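Local coordinates for probable outer membrane protein (Pseudomonas aeruginosa, PDB 3DWO) that probably carries long-chain fatty acids and other hydrophobic compounds across the outer membrane, as a beta-barrel channel of the FadL family, at residues Asp248-Gly251 against Gly252-Gly256; Asp26-Ala29 against Ala30-Pro34; Ala184-Pro187 against Gly188-Gly191. All blocks are in the same frame, centred on the assembly; numbering follows the deposited sequence.

Contact 1: residues Asp248-Gly251 against Gly252-Gly256; sequences DHDG and GLTEG. With C8E ((hydroxyethyloxy)tri(ethyloxy)octane), chain C.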
loop_
_atom_site.group_PDB
_atom_site.type_symbol
_atom_site.label_atom_id
_atom_site.label_comp_id
_atom_site.label_asym_id
_atom_site.label_seq_id
_atom_site.Cartn_x
_atom_site.Cartn_y
_atom_site.Cartn_z
ATOM N N ASP A 248 -26.636 -10.327 -4.215
ATOM C CA ASP A 248 -26.953 -11.677 -4.670
ATOM C C ASP A 248 -27.397 -11.745 -6.129
ATOM O O ASP A 248 -28.140 -10.890 -6.601
ATOM C CB ASP A 248 -28.047 -12.287 -3.791
ATOM C CG ASP A 248 -29.335 -11.474 -3.810
ATOM O OD1 ASP A 248 -30.407 -12.062 -4.062
ATOM O OD2 ASP A 248 -29.275 -10.249 -3.568
ATOM N N HIS A 249 -26.925 -12.770 -6.831
ATOM C CA HIS A 249 -27.274 -13.023 -8.231
ATOM C C HIS A 249 -27.359 -14.539 -8.229
ATOM O O HIS A 249 -26.694 -15.257 -8.990
ATOM C CB HIS A 249 -26.181 -12.494 -9.169
ATOM C CG HIS A 249 -24.786 -12.758 -8.696
ATOM N ND1 HIS A 249 -23.986 -13.740 -9.245
ATOM C CD2 HIS A 249 -24.032 -12.143 -7.751
ATOM C CE1 HIS A 249 -22.800 -13.714 -8.664
ATOM N NE2 HIS A 249 -22.801 -12.755 -7.754
ATOM N N ASP A 250 -28.233 -14.979 -7.334
ATOM C CA ASP A 250 -28.491 -16.367 -6.987
ATOM C C ASP A 250 -29.870 -16.909 -7.336
ATOM O O ASP A 250 -30.140 -18.093 -7.131
ATOM C CB ASP A 250 -28.340 -16.479 -5.469
ATOM C CG ASP A 250 -27.325 -17.471 -5.075
ATOM O OD1 ASP A 250 -26.967 -17.500 -3.884
ATOM O OD2 ASP A 250 -26.890 -18.225 -5.968
ATOM N N GLY A 251 -30.756 -16.046 -7.810
ATOM C CA GLY A 251 -32.099 -16.503 -8.090
ATOM C C GLY A 251 -32.814 -16.560 -6.746
ATOM O O GLY A 251 -33.802 -17.273 -6.581
ATOM N N GLY A 252 -32.291 -15.822 -5.769
ATOM C CA GLY A 252 -32.904 -15.784 -4.449
ATOM C C GLY A 252 -32.367 -16.727 -3.378
ATOM O O GLY A 252 -32.827 -16.676 -2.235
ATOM N N LEU A 253 -31.411 -17.587 -3.725
ATOM C CA LEU A 253 -30.854 -18.532 -2.754
ATOM C C LEU A 253 -30.228 -17.866 -1.546
ATOM O O LEU A 253 -30.574 -18.178 -0.409
ATOM C CB LEU A 253 -29.799 -19.432 -3.408
ATOM C CG LEU A 253 -30.309 -20.458 -4.420
ATOM C CD1 LEU A 253 -29.138 -21.251 -4.977
ATOM C CD2 LEU A 253 -31.310 -21.389 -3.748
ATOM N N THR A 254 -29.297 -16.951 -1.793
ATOM C CA THR A 254 -28.612 -16.263 -0.713
ATOM C C THR A 254 -29.544 -15.482 0.204
ATOM O O THR A 254 -29.479 -15.631 1.423
ATOM C CB THR A 254 -27.523 -15.318 -1.262
ATOM O OG1 THR A 254 -26.481 -16.100 -1.848
ATOM C CG2 THR A 254 -26.925 -14.473 -0.145
ATOM N N GLU A 255 -30.421 -14.665 -0.371
ATOM C CA GLU A 255 -31.332 -13.875 0.447
ATOM C C GLU A 255 -32.286 -14.779 1.213
ATOM O O GLU A 255 -32.623 -14.498 2.364
ATOM C CB GLU A 255 -32.126 -12.889 -0.421
ATOM C CG GLU A 255 -32.796 -11.786 0.389
ATOM C CD GLU A 255 -33.326 -10.633 -0.470
ATOM O OE1 GLU A 255 -33.662 -9.574 0.101
ATOM O OE2 GLU A 255 -33.413 -10.772 -1.706
ATOM N N GLY A 256 -32.731 -15.857 0.571
ATOM C CA GLY A 256 -33.641 -16.779 1.233
ATOM C C GLY A 256 -32.996 -17.373 2.476
ATOM O O GLY A 256 -33.628 -17.491 3.527
HETATM C C1 C8E C . -18.221 -13.376 5.235
HETATM C C2 C8E C . -18.689 -14.565 5.928
HETATM C C3 C8E C . -19.804 -15.234 5.274
HETATM C C4 C8E C . -20.242 -16.300 6.160
HETATM C C5 C8E C . -21.222 -17.134 5.430
HETATM C C6 C8E C . -21.592 -18.274 6.229
HETATM C C7 C8E C . -22.715 -18.779 5.454
HETATM C C8 C8E C . -23.271 -19.928 6.177
HETATM O O9 C8E C . -24.326 -20.787 5.788
HETATM C C10 C8E C . -25.615 -20.255 5.555
HETATM C C11 C8E C . -26.456 -21.437 5.205
HETATM O O12 C8E C . -26.937 -21.374 3.857
HETATM C C13 C8E C . -27.565 -22.600 3.407
HETATM C C14 C8E C . -28.235 -22.848 2.023
HETATM O O15 C8E C . -28.263 -22.070 0.785
HETATM C C16 C8E C . -29.386 -21.172 0.780
HETATM C C17 C8E C . -30.679 -21.744 0.175
HETATM O O18 C8E C . -31.996 -21.308 0.577
HETATM C C19 C8E C . -32.533 -22.093 1.675
HETATM C C20 C8E C . -33.726 -21.622 2.582
HETATM O O21 C8E C . -33.884 -22.234 3.868
HETATM O O HOH W 1 -31.520 -8.936 -3.109
HETATM O O HOH W 2 -30.575 -13.529 -6.481
#
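Asp250 and Thr254 meet where the short loop after strand 226-248 enters helix 253-259. The hydroxyl OG1 of Thr254 donates to Asp250 OD1 at 2.5 Å. It arrives on the anti side of the carboxylate, 20° out of its plane. Thr254 OG1 stands beside its own backbone N (chi1 -68°), which brings the hydroxyl and the N-H to the same oxygen. The bond from Thr254 N to OD1 is weak and bent, at 3.2 Å. Ser200 N adds another weak bond to OD1. Leu253 closes one side of this packed part: its CB lies 3.5 Å from Asp250 OD1, and its CG rests near the Asp250 carbonyl. Behind Thr254, Leu179 and Ala201 touch its side chain. The carbonyl O of Leu253 lies 3.4 Å from C16 of the detergent C8E, which its CD2 branch also faces.

The other half is looser and watery. Asp248 OD1 and Glu255 OE2 are 4.0 Å apart, with their carboxylate planes turned 73° from each other. One water donates to both Asp248 OD2 and Glu255 OE2. A second donates to Asp248 OD1 at 2.8 Å and accepts from the backbone N of Asp250 and Gly252, the N-cap residue. The buried Asp250 oxygen therefore lies at the helix start among several donors, which would probably stabilise its negative charge. The two outer acids meet through water, which probably eases their repulsion.

Contact 2: residues Asp26-Ala29 against Ala30-Pro34; sequences DPSA and AFNNP
The flat amide of Asn32 reaches back to Ser28 with its nitrogen end: ND2 is 3.5 Å from Ser28 CB. Its other end, OD1, is hydrogen-bonded to Thr7 OG1. The carboxylate of Asp26 is the acceptor of an Asx turn, set within a type I beta turn, Asp26 to Ala29, that leads into the short helix 29-32. It takes both of its bonds from Ser28 over one and the same face. Ser28 N donates to OD1 from 58° out of the plane, and Ser28 OG is bonded to OD2 at 2.7 Å from 43° out of it. Asn9 ND2 is a further partner of OD1. The ring of Phe31 leads away from the turn and packs edge-to-face with His233 and Phe215.

As in FadL, this N-terminal region probably belongs to the hatch that plugs the barrel. Ser28 OG sits between its backbone N and carbonyl carbon (chi1 66°), which turns it back to Asp26.

The helix is short and weakly bonded. Ala30 N donates to Pro27 O at 3.0 Å. Ser28 O takes two donors, Phe31 N and Asn32 N, each at 3.2 Å. This i+3 and i+4 pairing mixes 3-10 and alpha bonding. The contact is buried against the barrel wall: Pro27 touches Ile44, Gln46, Phe101 and Val103, and Ser149 OG bonds to Ala30 O.

At the exit Asn33 N makes only a weak bond to Ala29 O. The same oxygen lies 3.1 Å from Pro34 CA in a CA-H...O contact.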
loop_
_atom_site.group_PDB
_atom_site.type_symbol
_atom_site.label_atom_id
_atom_site.label_comp_id
_atom_site.label_asym_id
_atom_site.label_seq_id
_atom_site.Cartn_x
_atom_site.Cartn_y
_atom_site.Cartn_z
ATOM N N ASP A 26 16.157 19.435 0.526
ATOM C CA ASP A 26 15.104 18.577 -0.002
ATOM C C ASP A 26 13.865 18.742 0.876
ATOM O O ASP A 26 13.808 18.222 1.992
ATOM C CB ASP A 26 15.572 17.118 -0.002
ATOM C CG ASP A 26 14.480 16.152 -0.416
ATOM O OD1 ASP A 26 13.398 16.609 -0.839
ATOM O OD2 ASP A 26 14.708 14.930 -0.319
ATOM N N PRO A 27 12.855 19.470 0.377
ATOM C CA PRO A 27 11.609 19.717 1.111
ATOM C C PRO A 27 10.851 18.476 1.585
ATOM O O PRO A 27 10.013 18.574 2.484
ATOM C CB PRO A 27 10.801 20.569 0.136
ATOM C CG PRO A 27 11.272 20.098 -1.198
ATOM C CD PRO A 27 12.763 20.006 -0.993
ATOM N N SER A 28 11.140 17.316 0.999
ATOM C CA SER A 28 10.462 16.084 1.409
ATOM C C SER A 28 10.803 15.758 2.860
ATOM O O SER A 28 10.183 14.889 3.475
ATOM C CB SER A 28 10.877 14.910 0.520
ATOM O OG SER A 28 12.247 14.603 0.695
ATOM N N ALA A 29 11.796 16.457 3.401
ATOM C CA ALA A 29 12.208 16.243 4.783
ATOM C C ALA A 29 11.088 16.618 5.753
ATOM O O ALA A 29 11.050 16.142 6.882
ATOM C CB ALA A 29 13.460 17.069 5.088
ATOM N N ALA A 30 10.180 17.480 5.309
ATOM C CA ALA A 30 9.067 17.912 6.148
ATOM C C ALA A 30 8.306 16.711 6.720
ATOM O O ALA A 30 7.683 16.807 7.781
ATOM C CB ALA A 30 8.128 18.800 5.347
ATOM N N PHE A 31 8.370 15.577 6.031
ATOM C CA PHE A 31 7.673 14.381 6.496
ATOM C C PHE A 31 8.604 13.206 6.786
ATOM O O PHE A 31 8.569 12.632 7.873
ATOM C CB PHE A 31 6.621 13.950 5.465
ATOM C CG PHE A 31 5.929 12.657 5.803
ATOM C CD1 PHE A 31 5.062 12.575 6.888
ATOM C CD2 PHE A 31 6.157 11.512 5.042
ATOM C CE1 PHE A 31 4.433 11.372 7.211
ATOM C CE2 PHE A 31 5.533 10.303 5.357
ATOM C CZ PHE A 31 4.669 10.233 6.443
ATOM N N ASN A 32 9.437 12.861 5.811
ATOM C CA ASN A 32 10.353 11.731 5.927
ATOM C C ASN A 32 11.337 11.794 7.103
ATOM O O ASN A 32 11.530 10.801 7.806
ATOM C CB ASN A 32 11.057 11.549 4.585
ATOM C CG ASN A 32 10.064 11.270 3.456
ATOM O OD1 ASN A 32 9.252 10.348 3.553
ATOM N ND2 ASN A 32 10.116 12.068 2.391
ATOM N N ASN A 33 11.969 12.942 7.310
ATOM C CA ASN A 33 12.862 13.119 8.451
ATOM C C ASN A 33 12.863 14.610 8.727
ATOM O O ASN A 33 13.687 15.354 8.195
ATOM C CB ASN A 33 14.292 12.638 8.175
ATOM C CG ASN A 33 15.106 12.481 9.462
ATOM O OD1 ASN A 33 15.018 13.313 10.370
ATOM N ND2 ASN A 33 15.896 11.414 9.545
ATOM N N PRO A 34 11.919 15.069 9.559
ATOM C CA PRO A 34 11.801 16.487 9.907
ATOM C C PRO A 34 13.081 17.125 10.451
ATOM O O PRO A 34 13.304 18.320 10.276
ATOM C CB PRO A 34 10.641 16.500 10.909
ATOM C CG PRO A 34 10.708 15.137 11.538
ATOM C CD PRO A 34 10.983 14.251 10.350
#

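Contact 3: residues Ala184-Pro187 against Gly188-Gly191; sequences ANSP and GMGG
This contact is a tight bend in the long loop that joins helix 179-184 to strand 201-220, probably an extracellular loop of the barrel. Ser186 holds the bend through its side chain. Met189 N donates to Ser186 OG at 2.8 Å, with an N-H...O angle of 138°, so the bond is clearly bent. OG lies between its own backbone N and carbonyl carbon (chi1 71°), which turns it to the inside of the bend. Its hydrogen bond to Ala183 O ties it back to the end of the preceding helix. One hydroxyl thus links the helix end to the returning chain.

Met189 CB comes alongside the same oxygen, 3.2 Å from OG. Beyond CB the methionine chain leads away from the bend and turns at SD. Met189 also touches the detergent C8E. Pro187 and Gly188 form the outer corner, which is exposed. After it the chain folds back, and Gly190 passes close to Ala184. Its CA is 3.7 Å from Ala184 O, a backbone contact without a hydrogen bond.

Around the bend, Ser186 and Met189 touch Ala266 of helix 262-266. Tyr267, next in the chain, lies against Ser186 and Pro187. Tyr65, just past strand 44-63, packs on Ala184 and Asn185 at the end of helix 179-184.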
loop_
_atom_site.group_PDB
_atom_site.type_symbol
_atom_site.label_atom_id
_atom_site.label_comp_id
_atom_site.label_asym_id
_atom_site.label_seq_id
_atom_site.Cartn_x
_atom_site.Cartn_y
_atom_site.Cartn_z
ATOM N N ALA A 184 -21.772 -26.558 3.982
ATOM C CA ALA A 184 -21.191 -27.893 3.887
ATOM C C ALA A 184 -20.009 -28.092 4.835
ATOM O O ALA A 184 -19.788 -29.199 5.323
ATOM C CB ALA A 184 -20.757 -28.160 2.451
ATOM N N ASN A 185 -19.254 -27.021 5.087
ATOM C CA ASN A 185 -18.080 -27.060 5.967
ATOM C C ASN A 185 -18.364 -26.562 7.384
ATOM O O ASN A 185 -17.472 -26.554 8.229
ATOM C CB ASN A 185 -16.958 -26.189 5.379
ATOM C CG ASN A 185 -16.350 -26.776 4.117
ATOM O OD1 ASN A 185 -15.642 -27.776 4.172
ATOM N ND2 ASN A 185 -16.635 -26.163 2.977
ATOM N N SER A 186 -19.600 -26.150 7.644
ATOM C CA SER A 186 -19.962 -25.591 8.945
ATOM C C SER A 186 -20.118 -26.578 10.098
ATOM O O SER A 186 -20.373 -27.758 9.895
ATOM C CB SER A 186 -21.266 -24.811 8.817
ATOM O OG SER A 186 -22.353 -25.710 8.617
ATOM N N PRO A 187 -19.989 -26.087 11.338
ATOM C CA PRO A 187 -20.140 -26.976 12.495
ATOM C C PRO A 187 -21.610 -27.230 12.833
ATOM O O PRO A 187 -21.915 -28.083 13.659
ATOM C CB PRO A 187 -19.414 -26.222 13.600
ATOM C CG PRO A 187 -19.678 -24.798 13.252
ATOM C CD PRO A 187 -19.432 -24.787 11.748
ATOM N N GLY A 188 -22.523 -26.506 12.181
ATOM C CA GLY A 188 -23.942 -26.680 12.461
ATOM C C GLY A 188 -24.828 -27.108 11.296
ATOM O O GLY A 188 -25.960 -27.545 11.498
ATOM N N MET A 189 -24.321 -27.002 10.076
ATOM C CA MET A 189 -25.103 -27.364 8.899
ATOM C C MET A 189 -24.388 -28.306 7.944
ATOM O O MET A 189 -24.782 -28.425 6.784
ATOM C CB MET A 189 -25.502 -26.105 8.126
ATOM C CG MET A 189 -26.835 -25.511 8.509
ATOM S SD MET A 189 -27.417 -24.421 7.176
ATOM C CE MET A 189 -28.137 -25.625 6.034
ATOM N N GLY A 190 -23.334 -28.959 8.416
ATOM C CA GLY A 190 -22.606 -29.874 7.556
ATOM C C GLY A 190 -23.344 -31.183 7.389
ATOM O O GLY A 190 -24.460 -31.335 7.875
ATOM N N GLY A 191 -22.725 -32.133 6.697
ATOM C CA GLY A 191 -23.351 -33.425 6.491
ATOM C C GLY A 191 -23.707 -33.699 5.038
ATOM O O GLY A 191 -23.473 -34.798 4.527
#

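How the contacts relate
Contact 2 is buried and contacts 1 and 3 lie far from it, on the opposite side of the chain's centre. Its centre is 53 Å from that of contact 1 and 55 Å from that of contact 3. Contacts 1 and 3 are neighbours, with nearest atoms about 10 Å apart. They do not touch, but the same C8E molecule reaches both. Helix 179-184 leads into contact 3 and packs on contact 1. The chemistry follows the setting. Contact 2 is knit mainly by backbone bonds and a capping carboxylate. Contact 1, partly buried, mixes one buried acid with water-linked ones. Contact 3, on the surface, relies on a single serine hydroxyl.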